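Local structure of protein (adenylosuccinate lyase) (Thermotoga maritima, 1C3C) at residues D11-E16 with V106-I111; E26-R31 with S199-K204. The protein catalyses two fumarate-releasing steps of de novo purine biosynthesis, including the cleavage of adenylosuccinate to AMP. All blocks are in the same frame, centred on the assembly; numbering follows the deposited sequence.

The two contacts alternate along the chain, in the order 11-16, 26-31, 106-111, 199-204, and their centres lie about 18 Å apart on the same side of the chain's centre. They share helix 15-35: contact 1 involves the turn that leads into it, contact 2 a later part of the same helix. Helix 93-129 links them as well, since it supplies 106-111 and also receives Leu201 and Leu203 through Thr99. The segments of the two contacts also touch each other, Val106 CG2 packing 4.2 Å from Leu203 CD2. Together they pack the N-terminal helices against helix 93-129 and the end of helix 191-200, all within the lyase family region.

Contact 1. Residues D11-E16 with V106-I111; sequences DLWTEE and VEAGKI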
loop_
_atom_site.group_PDB
_atom_site.type_symbol
_atom_site.label_atom_id
_atom_site.label_comp_id
_atom_site.label_asym_id
_atom_site.label_seq_id
_atom_site.Cartn_x
_atom_site.Cartn_y
_atom_site.Cartn_z
ATOM N N ASP A 11 -18.164 16.420 -14.708
ATOM C CA ASP A 11 -18.477 17.852 -14.632
ATOM C C ASP A 11 -18.142 18.482 -13.276
ATOM O O ASP A 11 -17.880 19.671 -13.162
ATOM C CB ASP A 11 -19.963 18.038 -14.919
ATOM C CG ASP A 11 -20.219 17.410 -16.299
ATOM O OD1 ASP A 11 -20.673 16.245 -16.372
ATOM O OD2 ASP A 11 -19.851 18.099 -17.266
ATOM N N LEU A 12 -18.120 17.668 -12.215
ATOM C CA LEU A 12 -17.784 18.160 -10.889
ATOM C C LEU A 12 -16.344 18.582 -10.774
ATOM O O LEU A 12 -16.019 19.395 -9.889
ATOM C CB LEU A 12 -17.989 16.967 -9.949
ATOM C CG LEU A 12 -18.052 17.184 -8.454
ATOM C CD1 LEU A 12 -19.050 18.309 -8.136
ATOM C CD2 LEU A 12 -18.532 15.883 -7.779
ATOM N N TRP A 13 -15.415 17.970 -11.522
ATOM C CA TRP A 13 -14.004 18.124 -11.293
ATOM C C TRP A 13 -13.332 19.000 -12.356
ATOM O O TRP A 13 -12.106 18.948 -12.459
ATOM C CB TRP A 13 -13.305 16.729 -11.198
ATOM C CG TRP A 13 -13.849 15.955 -10.015
ATOM C CD1 TRP A 13 -14.632 14.828 -10.081
ATOM C CD2 TRP A 13 -13.677 16.259 -8.633
ATOM N NE1 TRP A 13 -14.934 14.418 -8.787
ATOM C CE2 TRP A 13 -14.362 15.277 -7.897
ATOM C CE3 TRP A 13 -12.969 17.245 -7.927
ATOM C CZ2 TRP A 13 -14.385 15.275 -6.493
ATOM C CZ3 TRP A 13 -12.999 17.260 -6.533
ATOM C CH2 TRP A 13 -13.694 16.259 -5.826
ATOM N N THR A 14 -14.024 19.901 -13.034
ATOM C CA THR A 14 -13.333 20.865 -13.897
ATOM C C THR A 14 -12.839 22.071 -13.124
ATOM O O THR A 14 -13.264 22.354 -11.976
ATOM C CB THR A 14 -14.343 21.359 -14.973
ATOM O OG1 THR A 14 -15.428 22.018 -14.244
ATOM C CG2 THR A 14 -14.901 20.190 -15.774
ATOM N N GLU A 15 -11.950 22.860 -13.739
ATOM C CA GLU A 15 -11.521 24.112 -13.106
ATOM C C GLU A 15 -12.683 25.063 -12.905
ATOM O O GLU A 15 -12.788 25.715 -11.846
ATOM C CB GLU A 15 -10.439 24.778 -13.996
ATOM C CG GLU A 15 -9.205 23.884 -14.021
ATOM C CD GLU A 15 -8.204 24.215 -12.949
ATOM O OE1 GLU A 15 -8.483 24.628 -11.806
ATOM O OE2 GLU A 15 -6.990 24.100 -13.279
ATOM N N GLU A 16 -13.594 25.120 -13.890
ATOM C CA GLU A 16 -14.760 25.991 -13.757
ATOM C C GLU A 16 -15.567 25.599 -12.518
ATOM O O GLU A 16 -16.034 26.441 -11.737
ATOM C CB GLU A 16 -15.632 25.901 -15.009
ATOM C CG GLU A 16 -16.909 26.734 -14.969
ATOM C CD GLU A 16 -17.758 26.546 -16.249
ATOM N N VAL A 106 -19.127 15.703 -0.883
ATOM C CA VAL A 106 -20.560 15.434 -0.618
ATOM C C VAL A 106 -21.301 15.219 -1.930
ATOM O O VAL A 106 -22.063 14.250 -2.055
ATOM C CB VAL A 106 -21.182 16.585 0.218
ATOM C CG1 VAL A 106 -22.699 16.398 0.300
ATOM C CG2 VAL A 106 -20.603 16.526 1.625
ATOM N N GLU A 107 -21.131 16.090 -2.905
ATOM C CA GLU A 107 -21.864 15.933 -4.188
ATOM C C GLU A 107 -21.403 14.676 -4.925
ATOM O O GLU A 107 -22.257 13.967 -5.463
ATOM C CB GLU A 107 -21.683 17.191 -5.044
ATOM C CG GLU A 107 -22.437 17.115 -6.391
ATOM C CD GLU A 107 -23.925 16.844 -6.220
ATOM O OE1 GLU A 107 -24.570 17.262 -5.219
ATOM O OE2 GLU A 107 -24.502 16.151 -7.096
ATOM N N ALA A 108 -20.111 14.388 -4.955
ATOM C CA ALA A 108 -19.644 13.140 -5.614
ATOM C C ALA A 108 -20.251 11.957 -4.875
ATOM O O ALA A 108 -20.632 10.939 -5.484
ATOM C CB ALA A 108 -18.114 13.055 -5.555
ATOM N N GLY A 109 -20.266 12.017 -3.530
ATOM C CA GLY A 109 -20.856 10.937 -2.726
ATOM C C GLY A 109 -22.306 10.673 -3.104
ATOM O O GLY A 109 -22.735 9.506 -3.213
ATOM N N LYS A 110 -23.114 11.733 -3.223
ATOM C CA LYS A 110 -24.510 11.582 -3.596
ATOM C C LYS A 110 -24.663 11.017 -5.002
ATOM O O LYS A 110 -25.580 10.206 -5.232
ATOM C CB LYS A 110 -25.196 12.974 -3.516
ATOM C CG LYS A 110 -25.351 13.425 -2.040
ATOM C CD LYS A 110 -25.988 14.825 -2.077
ATOM C CE LYS A 110 -26.146 15.429 -0.674
ATOM N NZ LYS A 110 -26.707 16.835 -0.891
ATOM N N ILE A 111 -23.795 11.396 -5.939
ATOM C CA ILE A 111 -23.826 10.803 -7.285
ATOM C C ILE A 111 -23.519 9.310 -7.211
ATOM O O ILE A 111 -24.194 8.447 -7.800
ATOM C CB ILE A 111 -22.840 11.534 -8.231
ATOM C CG1 ILE A 111 -23.384 12.934 -8.528
ATOM C CG2 ILE A 111 -22.666 10.723 -9.534
ATOM C CD1 ILE A 111 -22.396 13.916 -9.156
#
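The indole of Trp13 carries the side chain of Leu12 on one face, with Leu12 CG 4.1 Å above the ring plane and offset toward the rim, while its benzo end reaches Ala108 on helix 93-129. There Trp13 CZ2 comes within 4.4 Å of Ala108 CB, a loose apolar approach made obliquely to the ring. The indole NE1 has a weak hydrogen bond to Thr316 OG1 on helix 303-332, whose Pro313 and Gln317 also touch the Trp13 side chain.

Leu12 makes the tighter contact. Its CG stands anti to the backbone N (chi1 -166°), and from there the two methyls fork over the helix surface. One branch, CD2, presses on Ala108, 3.6 Å from its CB and equally close to its backbone N, so the small alanine lets the leucine come down to the main chain of the helix. The other, CD1, lies 4.0 Å from Glu107 CG; only the aliphatic part of the glutamate meets it, and no hydrogen bond or salt bridge crosses between the segments.

Directly after these two residues the chain turns, and Thr14 takes the N-cap position of helix 15-35, its OG1 accepting from Ala17 N. The Leu12 carbonyl, meanwhile, bonds to Arg21 of that helix.

The arrangement is one of apolar packing on a bundle of long helices: Leu12 and Trp13, at the join between the short helix 9-12 and helix 15-35, lie against helices 93-129 and 303-332, consistent with the long-helix core of the fumarase/aspartase superfamily, to which adenylosuccinate lyases belong.

Contact 2. Residues E26-R31 with S199-K204; sequences ELAVTR and SYLGLK
Arg31 sets off with CG anti to the backbone N (chi1 -179°) and stays extended to NE, while Tyr200 turns its CG anti to its carbonyl carbon (chi1 -54°); together these bring the arginine across one face of the phenol ring. The guanidinium lies flat on it, planes 5° apart, with Arg31 CZ 3.9 Å from the Tyr200 ring centroid in a cation-pi stack. Closer to the backbone in the same side chain, Arg31 CD adds a CH-pi contact 3.8 Å from that centroid. At the ring edge, in its plane, Ala28 O sits 3.6 Å from Tyr200 CD1. Glu35 ties the pair together, its OE1 salt-bridged to Arg31 NE and its OE2 hydrogen-bonded to Tyr200 OH. A leucine in place of Tyr200 would probably leave the guanidinium without its stacking surface and Glu35 OE2 without the phenol hydroxyl, so that Arg31 would depend more on its salt bridge to Glu35.

Beyond the tyrosine, Ala28 CB also packs 3.8 Å from Leu201 CG. Helix 191-200 then ends in a Schellman motif at Gly202. The chain continues into strand 204-205, parallel to 176-177, while Leu201 and Leu203 rest on Thr99 of helix 93-129, and helix 43-50 touches Arg31 through Thr44.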
loop_
_atom_site.group_PDB
_atom_site.type_symbol
_atom_site.label_atom_id
_atom_site.label_comp_id
_atom_site.label_asym_id
_atom_site.label_seq_id
_atom_site.Cartn_x
_atom_site.Cartn_y
_atom_site.Cartn_z
ATOM N N GLU A 26 -17.569 31.718 -0.648
ATOM C CA GLU A 26 -17.486 33.155 -0.318
ATOM C C GLU A 26 -18.836 33.849 -0.160
ATOM O O GLU A 26 -18.973 34.734 0.706
ATOM C CB GLU A 26 -16.700 33.839 -1.432
ATOM C CG GLU A 26 -15.261 33.418 -1.607
ATOM C CD GLU A 26 -14.287 33.937 -0.599
ATOM O OE1 GLU A 26 -14.639 34.593 0.404
ATOM O OE2 GLU A 26 -13.090 33.677 -0.838
ATOM N N LEU A 27 -19.794 33.536 -1.050
ATOM C CA LEU A 27 -21.121 34.159 -0.973
ATOM C C LEU A 27 -21.904 33.690 0.245
ATOM O O LEU A 27 -22.748 34.403 0.783
ATOM C CB LEU A 27 -21.943 33.908 -2.244
ATOM C CG LEU A 27 -21.435 34.724 -3.460
ATOM C CD1 LEU A 27 -22.056 34.213 -4.746
ATOM C CD2 LEU A 27 -21.746 36.205 -3.219
ATOM N N ALA A 28 -21.691 32.441 0.690
ATOM C CA ALA A 28 -22.313 31.996 1.938
ATOM C C ALA A 28 -21.768 32.813 3.105
ATOM O O ALA A 28 -22.495 33.162 4.047
ATOM C CB ALA A 28 -22.087 30.486 2.161
ATOM N N VAL A 29 -20.464 33.120 3.069
ATOM C CA VAL A 29 -19.865 33.886 4.172
ATOM C C VAL A 29 -20.387 35.327 4.136
ATOM O O VAL A 29 -20.705 35.883 5.213
ATOM C CB VAL A 29 -18.326 33.849 4.071
ATOM C CG1 VAL A 29 -17.639 34.811 5.055
ATOM C CG2 VAL A 29 -17.815 32.418 4.350
ATOM N N THR A 30 -20.427 35.943 2.940
ATOM C CA THR A 30 -20.931 37.341 2.938
ATOM C C THR A 30 -22.385 37.353 3.379
ATOM O O THR A 30 -22.831 38.258 4.093
ATOM C CB THR A 30 -20.790 38.076 1.583
ATOM O OG1 THR A 30 -21.529 37.408 0.577
ATOM C CG2 THR A 30 -19.318 38.161 1.161
ATOM N N ARG A 31 -23.183 36.356 2.962
ATOM C CA ARG A 31 -24.573 36.286 3.391
ATOM C C ARG A 31 -24.669 36.221 4.915
ATOM O O ARG A 31 -25.504 36.912 5.530
ATOM C CB ARG A 31 -25.312 35.111 2.744
ATOM C CG ARG A 31 -26.768 35.032 3.169
ATOM C CD ARG A 31 -27.467 33.877 2.419
ATOM N NE ARG A 31 -28.777 33.661 3.042
ATOM C CZ ARG A 31 -29.535 32.598 2.797
ATOM N NH1 ARG A 31 -29.150 31.682 1.916
ATOM N NH2 ARG A 31 -30.702 32.452 3.431
ATOM N N SER A 199 -24.292 26.347 7.267
ATOM C CA SER A 199 -25.674 25.895 7.150
ATOM C C SER A 199 -26.285 26.233 5.787
ATOM O O SER A 199 -27.036 25.372 5.270
ATOM C CB SER A 199 -26.568 26.423 8.279
ATOM O OG SER A 199 -26.861 27.810 8.009
ATOM N N TYR A 200 -26.004 27.383 5.168
ATOM C CA TYR A 200 -26.533 27.679 3.848
ATOM C C TYR A 200 -26.002 26.674 2.815
ATOM O O TYR A 200 -26.678 26.423 1.831
ATOM C CB TYR A 200 -26.102 29.069 3.307
ATOM C CG TYR A 200 -26.416 30.227 4.218
ATOM C CD1 TYR A 200 -25.465 31.239 4.414
ATOM C CD2 TYR A 200 -27.627 30.308 4.875
ATOM C CE1 TYR A 200 -25.757 32.299 5.265
ATOM C CE2 TYR A 200 -27.933 31.383 5.723
ATOM C CZ TYR A 200 -26.995 32.356 5.887
ATOM O OH TYR A 200 -27.222 33.432 6.728
ATOM N N LEU A 201 -24.793 26.156 3.023
ATOM C CA LEU A 201 -24.190 25.195 2.100
ATOM C C LEU A 201 -24.543 23.728 2.356
ATOM O O LEU A 201 -24.072 22.823 1.625
ATOM C CB LEU A 201 -22.675 25.381 2.208
ATOM C CG LEU A 201 -22.094 26.746 1.789
ATOM C CD1 LEU A 201 -20.588 26.736 2.118
ATOM C CD2 LEU A 201 -22.342 27.018 0.304
ATOM N N GLY A 202 -25.304 23.492 3.414
ATOM C CA GLY A 202 -25.717 22.096 3.729
ATOM C C GLY A 202 -24.620 21.371 4.507
ATOM O O GLY A 202 -24.652 20.124 4.607
ATOM N N LEU A 203 -23.675 22.081 5.135
ATOM C CA LEU A 203 -22.544 21.506 5.819
ATOM C C LEU A 203 -22.589 21.864 7.309
ATOM O O LEU A 203 -23.245 22.816 7.739
ATOM C CB LEU A 203 -21.201 22.027 5.259
ATOM C CG LEU A 203 -20.996 21.739 3.756
ATOM C CD1 LEU A 203 -19.698 22.429 3.306
ATOM C CD2 LEU A 203 -20.926 20.234 3.464
ATOM N N LYS A 204 -21.865 21.102 8.127
ATOM C CA LYS A 204 -21.740 21.425 9.551
ATOM C C LYS A 204 -20.347 22.000 9.825
ATOM O O LYS A 204 -19.372 21.639 9.167
ATOM C CB LYS A 204 -21.845 20.112 10.349
ATOM C CG LYS A 204 -23.278 19.553 10.223
ATOM C CD LYS A 204 -23.334 18.264 11.072
ATOM C CE LYS A 204 -22.758 17.207 10.148
ATOM N NZ LYS A 204 -23.368 17.274 8.783
#